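PDB 6LKR: C-type lectin domain family 4, member b1 from Mus musculus, which binds calcium through a C-type lectin domain and probably recognises carbohydrate, as a membrane receptor of immune cells that may modulate immune reactivity and dendritic-cell maturation. Local coordinates for residues 90-95 with 105-110; 18-23 with 127-132; 68-73 with 100-105. One frame throughout, in Å; residues are numbered along the deposited sequence. Where two conformers were deposited one is given.

Interaction 1: 90-95 with 105-110; sequences FWHNGE and TVYYRR. With CA (calcium ion), chain D.
R109, in the conformer described, lies along one face of the H92 ring, running antiparallel to the histidine side chain so that its tip reaches back to H92 CB. From CB the chain turns with CG anti to the carbonyl carbon (chi1 -75°) and then runs extended to NE. The chain atoms work their way across the histidine: R109 CG sits 3.5 Å from H92 CE1, CD stands over the ring in a CH-pi contact, and NE passes above H92 CG. Finally R109 CZ lies 3.5 Å from H92 CB, the guanidinium stacked almost parallel to the imidazole (planes 10° apart). In the guanidinium plane, R109 NE points its N–H nearly straight at Y107 OH, 2.7 Å away, while R109 NH1 donates to N93 O (3.0 Å) on a carbonyl lone pair. H92 and N93 begin the type II turn H92–E95, which leads into the Glu-Pro-Ser sequence E95–S97 of the C-type lectin calcium site. E95 puts OE1 on the calcium (2.5 Å), beside S97, E101, N117 and D118. E95 OE2 makes a long salt bridge to R109 NH2 (3.6 Å), supplemented by water 1, which also donates to N93 O. The positive guanidinium may thus polarise the outer oxygen of a metal ligand. On its own ring edge, H92 NE2 donates to Y107 O (2.9 Å, 162°), coming from above the carbonyl plane; the two rings meet obliquely, H92 CD2 against Y107 CE1.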
loop_
_atom_site.group_PDB
_atom_site.type_symbol
_atom_site.label_atom_id
_atom_site.label_comp_id
_atom_site.label_asym_id
_atom_site.label_seq_id
_atom_site.Cartn_x
_atom_site.Cartn_y
_atom_site.Cartn_z
ATOM N N PHE A 90 4.352 -10.077 -10.521
ATOM C CA PHE A 90 3.703 -11.191 -11.255
ATOM C C PHE A 90 3.899 -10.999 -12.760
ATOM O O PHE A 90 3.008 -11.356 -13.546
ATOM C CB PHE A 90 2.252 -11.309 -10.778
ATOM C CG PHE A 90 2.210 -11.476 -9.284
ATOM C CD1 PHE A 90 2.488 -12.707 -8.705
ATOM C CD2 PHE A 90 2.023 -10.384 -8.454
ATOM C CE1 PHE A 90 2.528 -12.848 -7.325
ATOM C CE2 PHE A 90 2.061 -10.526 -7.075
ATOM C CZ PHE A 90 2.321 -11.757 -6.515
ATOM N N TRP A 91 5.062 -10.472 -13.154
ATOM C CA TRP A 91 5.409 -10.286 -14.584
ATOM C C TRP A 91 5.400 -11.653 -15.269
ATOM O O TRP A 91 5.955 -12.587 -14.677
ATOM C CB TRP A 91 6.781 -9.636 -14.745
ATOM C CG TRP A 91 6.886 -8.269 -14.156
ATOM C CD1 TRP A 91 7.505 -7.919 -12.992
ATOM C CD2 TRP A 91 6.370 -7.057 -14.721
ATOM N NE1 TRP A 91 7.413 -6.571 -12.794
ATOM C CE2 TRP A 91 6.714 -6.015 -13.833
ATOM C CE3 TRP A 91 5.645 -6.754 -15.881
ATOM C CZ2 TRP A 91 6.382 -4.689 -14.092
ATOM C CZ3 TRP A 91 5.308 -5.440 -16.128
ATOM C CH2 TRP A 91 5.671 -4.428 -15.243
ATOM N N HIS A 92 4.844 -11.744 -16.479
ATOM C CA HIS A 92 5.008 -12.928 -17.359
ATOM C C HIS A 92 6.486 -13.083 -17.718
ATOM O O HIS A 92 7.217 -12.081 -17.706
ATOM C CB HIS A 92 4.192 -12.810 -18.644
ATOM C CG HIS A 92 2.777 -13.245 -18.503
ATOM N ND1 HIS A 92 2.441 -14.514 -18.078
ATOM C CD2 HIS A 92 1.620 -12.591 -18.733
ATOM C CE1 HIS A 92 1.128 -14.625 -18.056
ATOM N NE2 HIS A 92 0.599 -13.458 -18.451
ATOM N N ASN A 93 6.893 -14.301 -18.058
ATOM C CA ASN A 93 8.266 -14.578 -18.552
ATOM C C ASN A 93 8.536 -13.667 -19.760
ATOM O O ASN A 93 7.663 -13.571 -20.638
ATOM C CB ASN A 93 8.448 -16.071 -18.837
ATOM C CG ASN A 93 8.402 -16.904 -17.573
ATOM O OD1 ASN A 93 8.741 -16.423 -16.492
ATOM N ND2 ASN A 93 7.988 -18.154 -17.694
ATOM N N GLY A 94 9.691 -12.993 -19.761
ATOM C CA GLY A 94 10.099 -12.053 -20.825
ATOM C C GLY A 94 9.492 -10.664 -20.663
ATOM O O GLY A 94 9.695 -9.836 -21.554
ATOM N N GLU A 95 8.768 -10.398 -19.572
ATOM C CA GLU A 95 8.204 -9.054 -19.280
ATOM C C GLU A 95 8.847 -8.538 -18.000
ATOM O O GLU A 95 9.241 -9.317 -17.133
ATOM C CB GLU A 95 6.679 -9.105 -19.138
ATOM C CG GLU A 95 5.965 -9.715 -20.333
ATOM C CD GLU A 95 6.158 -9.001 -21.663
ATOM O OE1 GLU A 95 6.447 -7.780 -21.669
ATOM O OE2 GLU A 95 6.003 -9.664 -22.698
ATOM N N THR A 105 -0.601 -4.266 -18.128
ATOM C CA THR A 105 -1.843 -5.070 -18.190
ATOM C C THR A 105 -1.605 -6.418 -17.524
ATOM O O THR A 105 -0.430 -6.832 -17.404
ATOM C CB THR A 105 -2.322 -5.322 -19.622
ATOM O OG1 THR A 105 -1.230 -5.860 -20.372
ATOM C CG2 THR A 105 -2.850 -4.066 -20.267
ATOM N N VAL A 106 -2.686 -7.044 -17.086
ATOM C CA VAL A 106 -2.649 -8.439 -16.591
ATOM C C VAL A 106 -3.472 -9.235 -17.601
ATOM O O VAL A 106 -4.547 -8.759 -18.015
ATOM C CB VAL A 106 -3.146 -8.552 -15.138
ATOM C CG1 VAL A 106 -4.581 -8.069 -14.983
ATOM C CG2 VAL A 106 -2.990 -9.965 -14.606
ATOM N N TYR A 107 -2.958 -10.381 -18.032
ATOM C CA TYR A 107 -3.637 -11.237 -19.032
ATOM C C TYR A 107 -3.208 -12.684 -18.814
ATOM O O TYR A 107 -2.230 -12.955 -18.090
ATOM C CB TYR A 107 -3.375 -10.728 -20.450
ATOM C CG TYR A 107 -2.109 -11.225 -21.103
ATOM C CD1 TYR A 107 -0.899 -10.578 -20.917
ATOM C CD2 TYR A 107 -2.137 -12.318 -21.954
ATOM C CE1 TYR A 107 0.258 -11.022 -21.539
ATOM C CE2 TYR A 107 -0.990 -12.778 -22.579
ATOM C CZ TYR A 107 0.212 -12.127 -22.373
ATOM O OH TYR A 107 1.335 -12.591 -22.986
ATOM N N TYR A 108 -3.969 -13.591 -19.412
ATOM C CA TYR A 108 -3.852 -15.049 -19.200
ATOM C C TYR A 108 -3.092 -15.658 -20.379
ATOM O O TYR A 108 -3.518 -15.432 -21.513
ATOM C CB TYR A 108 -5.250 -15.645 -19.045
ATOM C CG TYR A 108 -5.266 -17.101 -18.674
ATOM C CD1 TYR A 108 -5.243 -17.496 -17.348
ATOM C CD2 TYR A 108 -5.297 -18.086 -19.649
ATOM C CE1 TYR A 108 -5.270 -18.836 -16.997
ATOM C CE2 TYR A 108 -5.315 -19.431 -19.315
ATOM C CZ TYR A 108 -5.302 -19.805 -17.985
ATOM O OH TYR A 108 -5.321 -21.124 -17.641
ATOM N N ARG A 109 -1.983 -16.348 -20.109
ATOM C CA ARG A 109 -1.247 -17.153 -21.120
ATOM C C ARG A 109 -1.708 -18.612 -21.005
ATOM O O ARG A 109 -1.614 -19.164 -19.901
ATOM C CB ARG A 109 0.266 -17.024 -20.917
ATOM C CG ARG A 109 0.844 -15.695 -21.379
ATOM C CD ARG A 109 2.364 -15.708 -21.395
ATOM N NE ARG A 109 2.939 -14.470 -21.910
ATOM C CZ ARG A 109 4.234 -14.150 -21.872
ATOM N NH1 ARG A 109 5.120 -14.973 -21.339
ATOM N NH2 ARG A 109 4.639 -12.994 -22.365
ATOM N N ARG A 110 -2.191 -19.189 -22.109
ATOM C CA ARG A 110 -2.678 -20.594 -22.160
ATOM C C ARG A 110 -1.587 -21.505 -21.583
ATOM O O ARG A 110 -0.413 -21.317 -21.944
ATOM C CB ARG A 110 -3.050 -21.001 -23.593
ATOM C CG ARG A 110 -4.427 -21.638 -23.730
ATOM C CD ARG A 110 -5.419 -20.745 -24.461
ATOM N NE ARG A 110 -4.990 -20.482 -25.833
ATOM C CZ ARG A 110 -5.238 -21.262 -26.889
ATOM N NH1 ARG A 110 -5.938 -22.379 -26.763
ATOM N NH2 ARG A 110 -4.780 -20.914 -28.081
HETATM CA CA CA D . 5.658 -5.920 -23.070
HETATM O O HOH W 1 7.022 -11.966 -23.209
HETATM O O HOH W 2 3.482 -10.857 -22.453
HETATM O O HOH W 3 5.623 -7.982 -24.703
HETATM O O HOH W 4 4.455 -5.983 -25.033
#

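Interaction 2: 18-23 with 127-132; sequences LVPTVF and SVCQMK
L18 and C129 form an antiparallel hydrogen-bonded pair: L18 N donates to C129 O (3.0 Å) and C129 N returns a nearly straight bond to L18 O (2.9 Å, 176°). L18 O also receives a CA–H contact from V128. Past this pair the chain at V19 and P20 leaves the regular ladder, and side chains and a water take over. V19 and V128, the latter in the conformer described, meet through single methyl branches, V19 CG2 against V128 CG1 at 3.8 Å, while V19 CG1 rests near the S127 carbonyl. The P20 ring sits against three atoms of S127 and C129: P20 CD is 3.3 Å from S127 O, and P20 CG approaches both S127 OG (3.7 Å) and C129 SG (4.1 Å). C129 SG, anti to its own carbonyl carbon (chi1 -54°), is thereby placed beside the proline. Where direct backbone bonding has stopped, water 5 donates to P20 O (2.8 Å) and accepts from S127 N (3.1 Å), bridging the two backbones where they diverge. Pairing of strand 15-18 with the last strand, 126-132, closes the base of the C-type lectin domain, as is usual in this fold. C129 carries the disulfide to C35, tying strand 126-132 to helix 28-37, which also meets P20 through N34 and S127 through S31. V19 and V128 both lean on Y64 of strand 64-70, and the backbone of strand 126-132 pairs with strand 41-42 as well.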
loop_
_atom_site.group_PDB
_atom_site.type_symbol
_atom_site.label_atom_id
_atom_site.label_comp_id
_atom_site.label_asym_id
_atom_site.label_seq_id
_atom_site.Cartn_x
_atom_site.Cartn_y
_atom_site.Cartn_z
ATOM N N LEU A 18 -13.972 -3.896 -8.635
ATOM C CA LEU A 18 -14.973 -3.884 -9.733
ATOM C C LEU A 18 -14.276 -3.912 -11.090
ATOM O O LEU A 18 -13.376 -3.081 -11.320
ATOM C CB LEU A 18 -15.844 -2.630 -9.616
ATOM C CG LEU A 18 -16.934 -2.518 -10.683
ATOM C CD1 LEU A 18 -18.109 -3.395 -10.310
ATOM C CD2 LEU A 18 -17.379 -1.072 -10.883
ATOM N N VAL A 19 -14.756 -4.778 -11.978
ATOM C CA VAL A 19 -14.469 -4.725 -13.436
ATOM C C VAL A 19 -15.559 -3.851 -14.059
ATOM O O VAL A 19 -16.707 -4.274 -14.144
ATOM C CB VAL A 19 -14.433 -6.134 -14.057
ATOM C CG1 VAL A 19 -14.131 -6.073 -15.542
ATOM C CG2 VAL A 19 -13.443 -7.040 -13.343
ATOM N N PRO A 20 -15.252 -2.601 -14.460
ATOM C CA PRO A 20 -16.267 -1.710 -15.022
ATOM C C PRO A 20 -16.691 -2.124 -16.438
ATOM O O PRO A 20 -15.915 -2.762 -17.134
ATOM C CB PRO A 20 -15.607 -0.320 -15.004
ATOM C CG PRO A 20 -14.120 -0.580 -14.963
ATOM C CD PRO A 20 -13.931 -1.967 -14.376
ATOM N N THR A 21 -17.918 -1.749 -16.815
ATOM C CA THR A 21 -18.565 -2.078 -18.117
ATOM C C THR A 21 -18.975 -0.807 -18.886
ATOM O O THR A 21 -19.378 -0.964 -20.051
ATOM C CB THR A 21 -19.757 -3.011 -17.874
ATOM O OG1 THR A 21 -20.450 -2.505 -16.729
ATOM C CG2 THR A 21 -19.343 -4.450 -17.644
ATOM N N VAL A 22 -18.854 0.399 -18.302
ATOM C CA VAL A 22 -19.293 1.670 -18.968
ATOM C C VAL A 22 -18.711 1.685 -20.383
ATOM O O VAL A 22 -19.481 1.936 -21.329
ATOM C CB VAL A 22 -18.890 2.978 -18.255
ATOM C CG1 VAL A 22 -19.717 4.152 -18.765
ATOM C CG2 VAL A 22 -18.984 2.896 -16.750
ATOM N N PHE A 23 -17.399 1.467 -20.515
ATOM C CA PHE A 23 -16.736 1.326 -21.836
ATOM C C PHE A 23 -16.191 -0.095 -21.954
ATOM O O PHE A 23 -15.751 -0.670 -20.946
ATOM C CB PHE A 23 -15.692 2.419 -22.083
ATOM C CG PHE A 23 -14.918 2.897 -20.882
ATOM C CD1 PHE A 23 -13.948 2.093 -20.301
ATOM C CD2 PHE A 23 -15.126 4.167 -20.363
ATOM C CE1 PHE A 23 -13.220 2.537 -19.208
ATOM C CE2 PHE A 23 -14.391 4.614 -19.277
ATOM C CZ PHE A 23 -13.439 3.797 -18.708
ATOM N N SER A 127 -10.196 -2.956 -17.742
ATOM C CA SER A 127 -9.522 -2.488 -16.513
ATOM C C SER A 127 -10.214 -3.092 -15.301
ATOM O O SER A 127 -11.291 -3.687 -15.465
ATOM C CB SER A 127 -9.501 -0.980 -16.465
ATOM O OG SER A 127 -10.804 -0.454 -16.657
ATOM N N VAL A 128 -9.579 -2.943 -14.142
ATOM C CA VAL A 128 -10.123 -3.358 -12.815
ATOM C C VAL A 128 -9.812 -2.240 -11.818
ATOM O O VAL A 128 -8.657 -1.766 -11.820
ATOM C CB VAL A 128 -9.534 -4.697 -12.325
ATOM C CG1 VAL A 128 -10.519 -5.430 -11.426
ATOM C CG2 VAL A 128 -9.087 -5.596 -13.463
ATOM N N CYS A 129 -10.801 -1.833 -11.034
ATOM C CA CYS A 129 -10.701 -0.735 -10.047
ATOM C C CYS A 129 -10.748 -1.323 -8.643
ATOM O O CYS A 129 -11.338 -2.410 -8.448
ATOM C CB CYS A 129 -11.831 0.278 -10.185
ATOM S SG CYS A 129 -12.023 0.988 -11.841
ATOM N N GLN A 130 -10.177 -0.599 -7.692
ATOM C CA GLN A 130 -10.243 -0.966 -6.265
ATOM C C GLN A 130 -10.447 0.312 -5.462
ATOM O O GLN A 130 -9.986 1.385 -5.905
ATOM C CB GLN A 130 -8.993 -1.745 -5.839
ATOM C CG GLN A 130 -7.827 -0.884 -5.401
ATOM C CD GLN A 130 -6.655 -1.707 -4.918
ATOM O OE1 GLN A 130 -6.219 -2.636 -5.585
ATOM N NE2 GLN A 130 -6.142 -1.368 -3.747
ATOM N N MET A 131 -11.120 0.177 -4.325
ATOM C CA MET A 131 -11.201 1.236 -3.294
ATOM C C MET A 131 -11.129 0.569 -1.922
ATOM O O MET A 131 -11.332 -0.656 -1.848
ATOM C CB MET A 131 -12.510 2.016 -3.428
ATOM C CG MET A 131 -13.743 1.158 -3.281
ATOM S SD MET A 131 -15.262 2.150 -3.154
ATOM C CE MET A 131 -15.228 3.009 -4.718
ATOM N N LYS A 132 -10.846 1.349 -0.886
ATOM C CA LYS A 132 -10.907 0.887 0.520
ATOM C C LYS A 132 -12.367 0.579 0.865
ATOM O O LYS A 132 -13.254 1.281 0.348
ATOM C CB LYS A 132 -10.276 1.935 1.438
ATOM C CG LYS A 132 -8.772 2.093 1.252
ATOM C CD LYS A 132 -8.231 3.408 1.769
ATOM C CE LYS A 132 -6.808 3.674 1.333
ATOM N NZ LYS A 132 -5.829 3.165 2.324
HETATM O O HOH W 5 -13.267 -3.041 -18.022
#

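Interaction 3: 68-73 with 100-105; sequences LWDTGH and NEKCVT. With CA (calcium ion), chain D.
K102 lays its chain across the carboxylate of D70 in the C-type lectin sheet, where strand 64-70 ends and 103-109, its antiparallel neighbour, begins, just after the calcium ligand E101. The lysine chain bends at chi2 (-60°), bringing K102 CD against D70 CB and K102 NZ above the carboxylate plane, 3.2 Å from D70 OD2, as a salt bridge. K102 NZ also donates to G72 O at 2.7 Å, tilted slightly from the carbonyl plane, and D99 supplies a second acidic partner. D70 holds its CG anti to the backbone N (chi1 -179°), and its other oxygen, OD1, accepts from G72 N (2.9 Å) in an Asx turn. Q75 N also bonds to OD1 and R74 pairs with OD2, so the buried carboxylate is gripped on both oxygens. Next to the turn the strands are stitched by D70 N to K102 O (2.7 Å), and the same oxygen touches W69 CA. Farther along, L68 and V104 pack obliquely, L68 CD2 on V104 CG2 at 3.9 Å, beside W116. W69 CB approaches C103 SG, whose disulfide partner is C121. E101, its CB directed away from 68-73, extends its chain to the metal: E101 OE2 binds the calcium at 2.4 Å, and E101 OE1 accepts a hydrogen bond of 2.8 Å from water 4, itself a ligand of the metal.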
loop_
_atom_site.group_PDB
_atom_site.type_symbol
_atom_site.label_atom_id
_atom_site.label_comp_id
_atom_site.label_asym_id
_atom_site.label_seq_id
_atom_site.Cartn_x
_atom_site.Cartn_y
_atom_site.Cartn_z
ATOM N N LEU A 68 -0.305 0.272 -12.387
ATOM C CA LEU A 68 1.178 0.300 -12.370
ATOM C C LEU A 68 1.648 1.012 -13.638
ATOM O O LEU A 68 1.181 0.667 -14.730
ATOM C CB LEU A 68 1.726 -1.129 -12.307
ATOM C CG LEU A 68 3.223 -1.243 -12.003
ATOM C CD1 LEU A 68 3.536 -0.742 -10.599
ATOM C CD2 LEU A 68 3.706 -2.677 -12.148
ATOM N N TRP A 69 2.539 1.988 -13.500
ATOM C CA TRP A 69 3.077 2.715 -14.670
ATOM C C TRP A 69 4.536 3.070 -14.411
ATOM O O TRP A 69 4.956 3.155 -13.244
ATOM C CB TRP A 69 2.226 3.941 -15.021
ATOM C CG TRP A 69 2.212 5.005 -13.971
ATOM C CD1 TRP A 69 1.584 4.960 -12.761
ATOM C CD2 TRP A 69 2.825 6.306 -14.056
ATOM N NE1 TRP A 69 1.794 6.125 -12.074
ATOM C CE2 TRP A 69 2.541 6.973 -12.844
ATOM C CE3 TRP A 69 3.588 6.962 -15.025
ATOM C CZ2 TRP A 69 2.992 8.266 -12.582
ATOM C CZ3 TRP A 69 4.045 8.237 -14.759
ATOM C CH2 TRP A 69 3.751 8.877 -13.556
ATOM N N ASP A 70 5.267 3.265 -15.497
ATOM C CA ASP A 70 6.719 3.549 -15.457
ATOM C C ASP A 70 6.895 5.068 -15.468
ATOM O O ASP A 70 6.595 5.686 -16.504
ATOM C CB ASP A 70 7.417 2.843 -16.614
ATOM C CG ASP A 70 8.913 3.059 -16.617
ATOM O OD1 ASP A 70 9.415 3.717 -15.678
ATOM O OD2 ASP A 70 9.553 2.554 -17.546
ATOM N N THR A 71 7.362 5.617 -14.348
ATOM C CA THR A 71 7.579 7.067 -14.119
ATOM C C THR A 71 8.924 7.483 -14.726
ATOM O O THR A 71 9.183 8.684 -14.786
ATOM C CB THR A 71 7.487 7.389 -12.623
ATOM O OG1 THR A 71 8.626 6.846 -11.955
ATOM C CG2 THR A 71 6.249 6.817 -11.968
ATOM N N GLY A 72 9.751 6.534 -15.167
ATOM C CA GLY A 72 11.074 6.849 -15.746
ATOM C C GLY A 72 11.563 5.754 -16.677
ATOM O O GLY A 72 11.092 5.682 -17.833
ATOM N N HIS A 73 12.486 4.936 -16.184
ATOM C CA HIS A 73 13.109 3.801 -16.911
ATOM C C HIS A 73 13.000 2.559 -16.040
ATOM O O HIS A 73 13.919 2.302 -15.250
ATOM C CB HIS A 73 14.540 4.174 -17.299
ATOM C CG HIS A 73 14.551 5.460 -18.037
ATOM N ND1 HIS A 73 13.978 5.572 -19.286
ATOM C CD2 HIS A 73 14.952 6.698 -17.676
ATOM C CE1 HIS A 73 14.077 6.818 -19.693
ATOM N NE2 HIS A 73 14.671 7.532 -18.722
ATOM N N ASN A 100 9.772 1.641 -23.998
ATOM C CA ASN A 100 8.735 2.481 -24.660
ATOM C C ASN A 100 7.338 2.097 -24.152
ATOM O O ASN A 100 6.403 2.862 -24.420
ATOM C CB ASN A 100 8.826 2.442 -26.187
ATOM C CG ASN A 100 9.404 3.719 -26.759
ATOM O OD1 ASN A 100 9.255 4.791 -26.174
ATOM N ND2 ASN A 100 10.072 3.618 -27.898
ATOM N N GLU A 101 7.213 0.980 -23.437
ATOM C CA GLU A 101 5.923 0.506 -22.868
ATOM C C GLU A 101 5.859 0.935 -21.400
ATOM O O GLU A 101 6.590 0.337 -20.576
ATOM C CB GLU A 101 5.802 -1.004 -23.048
ATOM C CG GLU A 101 5.740 -1.415 -24.504
ATOM C CD GLU A 101 5.593 -2.905 -24.737
ATOM O OE1 GLU A 101 4.909 -3.271 -25.700
ATOM O OE2 GLU A 101 6.157 -3.697 -23.957
ATOM N N LYS A 102 5.024 1.930 -21.085
ATOM C CA LYS A 102 5.042 2.618 -19.763
ATOM C C LYS A 102 3.860 2.197 -18.875
ATOM O O LYS A 102 3.875 2.558 -17.691
ATOM C CB LYS A 102 5.072 4.133 -19.976
ATOM C CG LYS A 102 6.307 4.652 -20.702
ATOM C CD LYS A 102 7.595 4.346 -19.975
ATOM C CE LYS A 102 8.784 5.114 -20.506
ATOM N NZ LYS A 102 10.061 4.549 -20.004
ATOM N N CYS A 103 2.892 1.450 -19.403
ATOM C CA CYS A 103 1.686 1.007 -18.661
ATOM C C CYS A 103 1.659 -0.518 -18.624
ATOM O O CYS A 103 2.447 -1.157 -19.351
ATOM C CB CYS A 103 0.414 1.583 -19.269
ATOM S SG CYS A 103 0.290 3.374 -19.029
ATOM N N VAL A 104 0.831 -1.078 -17.749
ATOM C CA VAL A 104 0.894 -2.521 -17.389
ATOM C C VAL A 104 -0.506 -3.113 -17.473
ATOM O O VAL A 104 -1.462 -2.498 -16.960
ATOM C CB VAL A 104 1.536 -2.736 -16.007
ATOM C CG1 VAL A 104 1.631 -4.209 -15.635
ATOM C CG2 VAL A 104 2.915 -2.104 -15.954
ATOM N N THR A 105 -0.601 -4.266 -18.128
ATOM C CA THR A 105 -1.843 -5.070 -18.190
ATOM C C THR A 105 -1.605 -6.418 -17.524
ATOM O O THR A 105 -0.430 -6.832 -17.404
ATOM C CB THR A 105 -2.322 -5.322 -19.622
ATOM O OG1 THR A 105 -1.230 -5.860 -20.372
ATOM C CG2 THR A 105 -2.850 -4.066 -20.267
HETATM CA CA CA D . 5.658 -5.920 -23.070
HETATM O O HOH W 4 4.455 -5.983 -25.033
HETATM O O HOH W 3 5.623 -7.982 -24.703
#

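Along the chain, interaction 2 joins the two ends of the domain, and interactions 1 and 3 are nested inside the loop it closes; the segments of those two alternate, so they cross. Interactions 1 and 3 share strand 103-109, including T105, and the calcium with waters 3 and 4. Their centres are 15 Å apart, and they touch where W91 CH2 meets V104 CG2 (3.7 Å). Interaction 2 lies across the chain's centre, its own centre about 20 Å from each of theirs, yet it belongs to the same sheet, strand 126-132 running beside 64-70. The base of the lectin domain is thus closed far from the calcium site, to which the other two contacts contribute E95 and E101.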